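Local atomic coordinates of ATP-dependent Clp protease proteolytic subunit (Plasmodium falciparum, PDB entry 4GM2), a protein that forms the inactive subunit of the apicoplast-localized caseinolytic (Clp) protease complex, in a family generally associated with ATP-dependent serine peptidase activity. Residues A[29-34]-A[59-64]; A[98-103]-A[117-122]. One frame throughout, in Å; residues are numbered along the deposited sequence.

How the contacts relate
Read from the N terminus, the chain shows a parallel sheet assembled one neighbour at a time. Contact 1 closes the first loop: strand 30-33 leads through helix 39-55 to strand 61-67, which settles beside it. Helix 81-94 then carries the chain to strand 99-103, on the other flank of 61-67. Contact 2 closes a shorter loop, through strand 106-108 and helix 110-116, where residues 117-122 return to strand 99-103 just before strand 123-125. The two loops follow in series and neither encloses the other. They meet laterally, where L63 N probably donates to Y100 O and H62 ND1 probably pairs with Y102 OH.

Contact 1: residues A[29-34]-A[59-64]; sequences RIIFLS and KPIHLY
R29 reaches along the start of the neighbouring strand and takes hold of the two carbonyls that precede it, those of K59 and P60. CB lies 3.9 Å from P60 O, and CD is closer to that oxygen while also touching K59 CG. A bend at chi3 (81°) then turns the head group so that NE donates to P60 O (3.2 Å), an acceptor close to the guanidinium plane, although the donor stands well above the plane of the carbonyl. NH2 bonds K59 O (2.8 Å), which NE also reaches weakly. K59 CB rests over one guanidinium face near its rim, and I61 CG1 approaches NH2 obliquely at 3.5 Å. NH1 is satisfied elsewhere, by L52 O, so the head group ties helix 39-55 to the loop that leads into strand 61-67.

Beyond the arginine, a regular parallel ladder takes over. H62 N donates almost straight to R29 O (2.9 Å). I31 is then held at both ends, its N giving to H62 O and its O accepting from Y64 N, and L33 N to Y64 O (2.8 Å) ends the series. One face of the pair carries I31, whose CG2 packs on L63 CD1 (3.6 Å) and whose CD1 meets I61 CG2. The other carries I30, with CG2 beside Y64 CD1 (3.6 Å), and F32, whose ring edge lies near Y64 O. I30, H62 and Y64 face a neighbouring subunit, where Y64 OH bonds Y54 OH.

R29 itself ends helix 23-26 as the C-prime residue of a Schellman motif. In this beta-alpha-beta unit strand 30-33 edges the chain's parallel sheet, 61-67 lies between it and 99-103, and helix 39-55 packs against I31, L33 and I61.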
loop_
_atom_site.group_PDB
_atom_site.type_symbol
_atom_site.label_atom_id
_atom_site.label_comp_id
_atom_site.label_asym_id
_atom_site.label_seq_id
_atom_site.Cartn_x
_atom_site.Cartn_y
_atom_site.Cartn_z
ATOM N N ARG A 29 9.026 -10.302 -22.905
ATOM C CA ARG A 29 8.185 -11.459 -23.250
ATOM C C ARG A 29 8.535 -12.712 -22.429
ATOM O O ARG A 29 8.516 -13.841 -22.935
ATOM C CB ARG A 29 8.214 -11.741 -24.757
ATOM C CG ARG A 29 7.596 -10.637 -25.594
ATOM C CD ARG A 29 7.653 -10.938 -27.086
ATOM N NE ARG A 29 6.597 -11.847 -27.544
ATOM C CZ ARG A 29 5.312 -11.515 -27.679
ATOM N NH1 ARG A 29 4.889 -10.294 -27.372
ATOM N NH2 ARG A 29 4.437 -12.416 -28.109
ATOM N N ILE A 30 8.847 -12.502 -21.155
ATOM C CA ILE A 30 9.121 -13.608 -20.240
ATOM C C ILE A 30 7.975 -13.801 -19.247
ATOM O O ILE A 30 7.517 -12.854 -18.606
ATOM C CB ILE A 30 10.457 -13.408 -19.480
ATOM C CG1 ILE A 30 11.630 -13.327 -20.464
ATOM C CG2 ILE A 30 10.682 -14.531 -18.474
ATOM C CD1 ILE A 30 12.932 -12.870 -19.843
ATOM N N ILE A 31 7.503 -15.034 -19.144
ATOM C CA ILE A 31 6.615 -15.437 -18.057
ATOM C C ILE A 31 7.414 -16.401 -17.190
ATOM O O ILE A 31 7.892 -17.440 -17.673
ATOM C CB ILE A 31 5.331 -16.122 -18.577
ATOM C CG1 ILE A 31 4.488 -15.137 -19.383
ATOM C CG2 ILE A 31 4.507 -16.666 -17.422
ATOM C CD1 ILE A 31 3.509 -15.802 -20.321
ATOM N N PHE A 32 7.581 -16.048 -15.919
ATOM C CA PHE A 32 8.364 -16.877 -15.008
ATOM C C PHE A 32 7.482 -17.521 -13.940
ATOM O O PHE A 32 7.152 -16.890 -12.938
ATOM C CB PHE A 32 9.506 -16.050 -14.386
ATOM C CG PHE A 32 10.410 -16.825 -13.454
ATOM C CD1 PHE A 32 10.500 -18.220 -13.511
ATOM C CD2 PHE A 32 11.207 -16.146 -12.534
ATOM C CE1 PHE A 32 11.342 -18.915 -12.654
ATOM C CE2 PHE A 32 12.052 -16.837 -11.676
ATOM C CZ PHE A 32 12.122 -18.224 -11.738
ATOM N N LEU A 33 7.089 -18.775 -14.167
ATOM C CA LEU A 33 6.382 -19.540 -13.141
ATOM C C LEU A 33 7.406 -20.040 -12.139
ATOM O O LEU A 33 8.240 -20.881 -12.471
ATOM C CB LEU A 33 5.598 -20.709 -13.746
ATOM C CG LEU A 33 5.005 -21.756 -12.783
ATOM C CD1 LEU A 33 4.040 -21.137 -11.781
ATOM C CD2 LEU A 33 4.325 -22.885 -13.542
ATOM N N SER A 34 7.346 -19.507 -10.921
ATOM C CA SER A 34 8.354 -19.797 -9.900
ATOM C C SER A 34 7.736 -20.153 -8.558
ATOM O O SER A 34 8.323 -19.891 -7.509
ATOM C CB SER A 34 9.281 -18.599 -9.730
ATOM O OG SER A 34 8.536 -17.445 -9.396
ATOM N N LYS A 59 5.608 -13.577 -32.201
ATOM C CA LYS A 59 6.868 -13.336 -31.526
ATOM C C LYS A 59 6.996 -14.271 -30.325
ATOM O O LYS A 59 6.129 -14.275 -29.452
ATOM C CB LYS A 59 6.941 -11.872 -31.087
ATOM C CG LYS A 59 8.342 -11.383 -30.776
ATOM C CD LYS A 59 8.365 -9.874 -30.644
ATOM C CE LYS A 59 9.792 -9.364 -30.573
ATOM N NZ LYS A 59 9.795 -7.884 -30.439
ATOM N N PRO A 60 8.081 -15.064 -30.273
ATOM C CA PRO A 60 8.228 -16.089 -29.236
ATOM C C PRO A 60 8.024 -15.581 -27.806
ATOM O O PRO A 60 8.460 -14.477 -27.460
ATOM C CB PRO A 60 9.665 -16.582 -29.429
ATOM C CG PRO A 60 9.940 -16.342 -30.869
ATOM C CD PRO A 60 9.221 -15.066 -31.207
ATOM N N ILE A 61 7.344 -16.393 -26.999
ATOM C CA ILE A 61 7.162 -16.129 -25.575
ATOM C C ILE A 61 7.987 -17.142 -24.777
ATOM O O ILE A 61 8.001 -18.330 -25.098
ATOM C CB ILE A 61 5.675 -16.189 -25.180
ATOM C CG1 ILE A 61 4.904 -15.068 -25.886
ATOM C CG2 ILE A 61 5.511 -16.100 -23.666
ATOM C CD1 ILE A 61 3.400 -15.239 -25.877
ATOM N N HIS A 62 8.678 -16.661 -23.749
ATOM C CA HIS A 62 9.587 -17.501 -22.985
ATOM C C HIS A 62 9.022 -17.837 -21.638
ATOM O O HIS A 62 9.046 -17.018 -20.712
ATOM C CB HIS A 62 10.946 -16.829 -22.859
ATOM C CG HIS A 62 11.577 -16.495 -24.188
ATOM N ND1 HIS A 62 12.335 -17.372 -24.871
ATOM C CD2 HIS A 62 11.520 -15.338 -24.962
ATOM C CE1 HIS A 62 12.751 -16.807 -26.019
ATOM N NE2 HIS A 62 12.250 -15.562 -26.075
ATOM N N LEU A 63 8.500 -19.054 -21.527
ATOM C CA LEU A 63 7.903 -19.539 -20.291
ATOM C C LEU A 63 8.921 -20.298 -19.449
ATOM O O LEU A 63 9.239 -21.452 -19.732
ATOM C CB LEU A 63 6.691 -20.428 -20.595
ATOM C CG LEU A 63 5.935 -21.060 -19.424
ATOM C CD1 LEU A 63 5.461 -20.012 -18.433
ATOM C CD2 LEU A 63 4.762 -21.875 -19.939
ATOM N N TYR A 64 9.431 -19.637 -18.416
ATOM C CA TYR A 64 10.367 -20.265 -17.494
ATOM C C TYR A 64 9.602 -20.929 -16.357
ATOM O O TYR A 64 8.695 -20.328 -15.772
ATOM C CB TYR A 64 11.363 -19.237 -16.949
ATOM C CG TYR A 64 12.402 -18.796 -17.953
ATOM C CD1 TYR A 64 12.121 -17.801 -18.893
ATOM C CD2 TYR A 64 13.669 -19.368 -17.961
ATOM C CE1 TYR A 64 13.075 -17.397 -19.815
ATOM C CE2 TYR A 64 14.629 -18.972 -18.879
ATOM C CZ TYR A 64 14.328 -17.987 -19.802
ATOM O OH TYR A 64 15.284 -17.595 -20.706
#

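Contact 2: residues A[98-103]-A[117-122]; sequences DVYTYC and SGKKGY
V99 O accepts the backbone N-H of K119 at 3.1 Å, a bond that is nearly straight (167°), and G118 CA packs against the same oxygen. The second backbone link runs the opposite way, from T101 N to Y122 O (3.2 Å). Between these two bonds residues K119 to Y122 make a type II beta turn, closed by Y122 N to K119 O, with G121 at the positive phi its third position favours.

The last residue of the turn, Y122, stacks its ring on that of Y100 in an offset pair, centroids 4.3 Å apart and planes 14° from parallel. The two side chains lie side by side and point the same way, with Y122 CD1 over the middle of the Y100 ring. The K119 chain runs extended past Y100, then bends at its last torsion (chi4 64°) to bring NZ to D98 OD2 at 3.4 Å, a weak bond within a salt bridge. T101 CG2 lies against G118 CA, while T101 OG1 turns to A115 O at the end of helix 110-116.

Residues 117-122, leading from helix 110-116 into strand 123-125, complete the crossover from strand 99-103 to its parallel neighbour 123-125, as in the ClpP fold.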
loop_
_atom_site.group_PDB
_atom_site.type_symbol
_atom_site.label_atom_id
_atom_site.label_comp_id
_atom_site.label_asym_id
_atom_site.label_seq_id
_atom_site.Cartn_x
_atom_site.Cartn_y
_atom_site.Cartn_z
ATOM N N ASP A 98 4.778 -18.637 -30.679
ATOM C CA ASP A 98 5.344 -19.866 -30.132
ATOM C C ASP A 98 5.742 -19.586 -28.699
ATOM O O ASP A 98 6.282 -18.519 -28.405
ATOM C CB ASP A 98 6.584 -20.305 -30.925
ATOM C CG ASP A 98 6.270 -20.672 -32.371
ATOM O OD1 ASP A 98 5.120 -21.066 -32.664
ATOM O OD2 ASP A 98 7.183 -20.577 -33.221
ATOM N N VAL A 99 5.473 -20.526 -27.800
ATOM C CA VAL A 99 6.008 -20.401 -26.446
ATOM C C VAL A 99 7.090 -21.456 -26.198
ATOM O O VAL A 99 6.857 -22.661 -26.355
ATOM C CB VAL A 99 4.917 -20.341 -25.330
ATOM C CG1 VAL A 99 3.541 -20.034 -25.911
ATOM C CG2 VAL A 99 4.873 -21.605 -24.496
ATOM N N TYR A 100 8.288 -20.982 -25.864
ATOM C CA TYR A 100 9.389 -21.859 -25.499
ATOM C C TYR A 100 9.321 -22.071 -23.998
ATOM O O TYR A 100 9.042 -21.130 -23.260
ATOM C CB TYR A 100 10.743 -21.232 -25.865
ATOM C CG TYR A 100 10.904 -20.760 -27.303
ATOM C CD1 TYR A 100 10.056 -21.212 -28.323
ATOM C CD2 TYR A 100 11.940 -19.887 -27.648
ATOM C CE1 TYR A 100 10.219 -20.787 -29.633
ATOM C CE2 TYR A 100 12.112 -19.457 -28.956
ATOM C CZ TYR A 100 11.252 -19.909 -29.945
ATOM O OH TYR A 100 11.420 -19.482 -31.248
ATOM N N THR A 101 9.570 -23.296 -23.544
ATOM C CA THR A 101 9.596 -23.584 -22.106
ATOM C C THR A 101 11.016 -23.880 -21.617
ATOM O O THR A 101 11.807 -24.514 -22.324
ATOM C CB THR A 101 8.646 -24.736 -21.716
ATOM O OG1 THR A 101 8.908 -25.881 -22.534
ATOM C CG2 THR A 101 7.195 -24.324 -21.891
ATOM N N TYR A 102 11.332 -23.399 -20.415
ATOM C CA TYR A 102 12.638 -23.619 -19.791
ATOM C C TYR A 102 12.435 -24.073 -18.353
ATOM O O TYR A 102 11.874 -23.328 -17.551
ATOM C CB TYR A 102 13.459 -22.328 -19.779
ATOM C CG TYR A 102 13.558 -21.601 -21.103
ATOM C CD1 TYR A 102 12.487 -20.840 -21.588
ATOM C CD2 TYR A 102 14.730 -21.645 -21.856
ATOM C CE1 TYR A 102 12.578 -20.170 -22.794
ATOM C CE2 TYR A 102 14.830 -20.972 -23.063
ATOM C CZ TYR A 102 13.751 -20.239 -23.525
ATOM O OH TYR A 102 13.843 -19.572 -24.719
ATOM N N CYS A 103 12.875 -25.284 -18.017
ATOM C CA CYS A 103 12.781 -25.736 -16.632
ATOM C C CYS A 103 14.018 -25.323 -15.854
ATOM O O CYS A 103 15.136 -25.721 -16.186
ATOM C CB CYS A 103 12.551 -27.241 -16.516
ATOM S SG CYS A 103 12.283 -27.780 -14.803
ATOM N N SER A 117 4.504 -28.841 -22.955
ATOM C CA SER A 117 3.535 -28.273 -23.884
ATOM C C SER A 117 4.133 -27.168 -24.755
ATOM O O SER A 117 3.464 -26.646 -25.644
ATOM C CB SER A 117 2.293 -27.789 -23.136
ATOM O OG SER A 117 1.595 -28.886 -22.559
ATOM N N GLY A 118 5.398 -26.832 -24.506
ATOM C CA GLY A 118 6.122 -25.859 -25.317
ATOM C C GLY A 118 6.315 -26.372 -26.730
ATOM O O GLY A 118 6.168 -27.573 -26.988
ATOM N N LYS A 119 6.633 -25.462 -27.649
ATOM C CA LYS A 119 6.860 -25.809 -29.049
ATOM C C LYS A 119 7.910 -26.913 -29.162
ATOM O O LYS A 119 8.971 -26.834 -28.537
ATOM C CB LYS A 119 7.295 -24.570 -29.842
ATOM C CG LYS A 119 7.425 -24.796 -31.342
ATOM C CD LYS A 119 8.196 -23.666 -32.005
ATOM C CE LYS A 119 8.290 -23.847 -33.511
ATOM N NZ LYS A 119 6.958 -23.798 -34.179
ATOM N N LYS A 120 7.605 -27.946 -29.944
ATOM C CA LYS A 120 8.555 -29.034 -30.153
ATOM C C LYS A 120 9.841 -28.519 -30.784
ATOM O O LYS A 120 9.818 -27.831 -31.809
ATOM C CB LYS A 120 7.951 -30.172 -30.977
ATOM C CG LYS A 120 7.054 -31.091 -30.158
ATOM C CD LYS A 120 6.944 -32.480 -30.775
ATOM C CE LYS A 120 6.036 -33.384 -29.951
ATOM N NZ LYS A 120 4.610 -32.952 -30.004
ATOM N N GLY A 121 10.954 -28.847 -30.135
ATOM C CA GLY A 121 12.273 -28.371 -30.526
ATOM C C GLY A 121 12.738 -27.272 -29.598
ATOM O O GLY A 121 13.931 -26.975 -29.524
ATOM N N TYR A 122 11.787 -26.675 -28.884
ATOM C CA TYR A 122 12.058 -25.513 -28.044
ATOM C C TYR A 122 11.606 -25.702 -26.592
ATOM O O TYR A 122 11.203 -24.747 -25.917
ATOM C CB TYR A 122 11.424 -24.264 -28.657
ATOM C CG TYR A 122 12.039 -23.842 -29.971
ATOM C CD1 TYR A 122 13.080 -22.919 -30.008
ATOM C CD2 TYR A 122 11.576 -24.361 -31.183
ATOM C CE1 TYR A 122 13.646 -22.523 -31.208
ATOM C CE2 TYR A 122 12.136 -23.972 -32.388
ATOM C CZ TYR A 122 13.170 -23.053 -32.393
ATOM O OH TYR A 122 13.736 -22.658 -33.585
#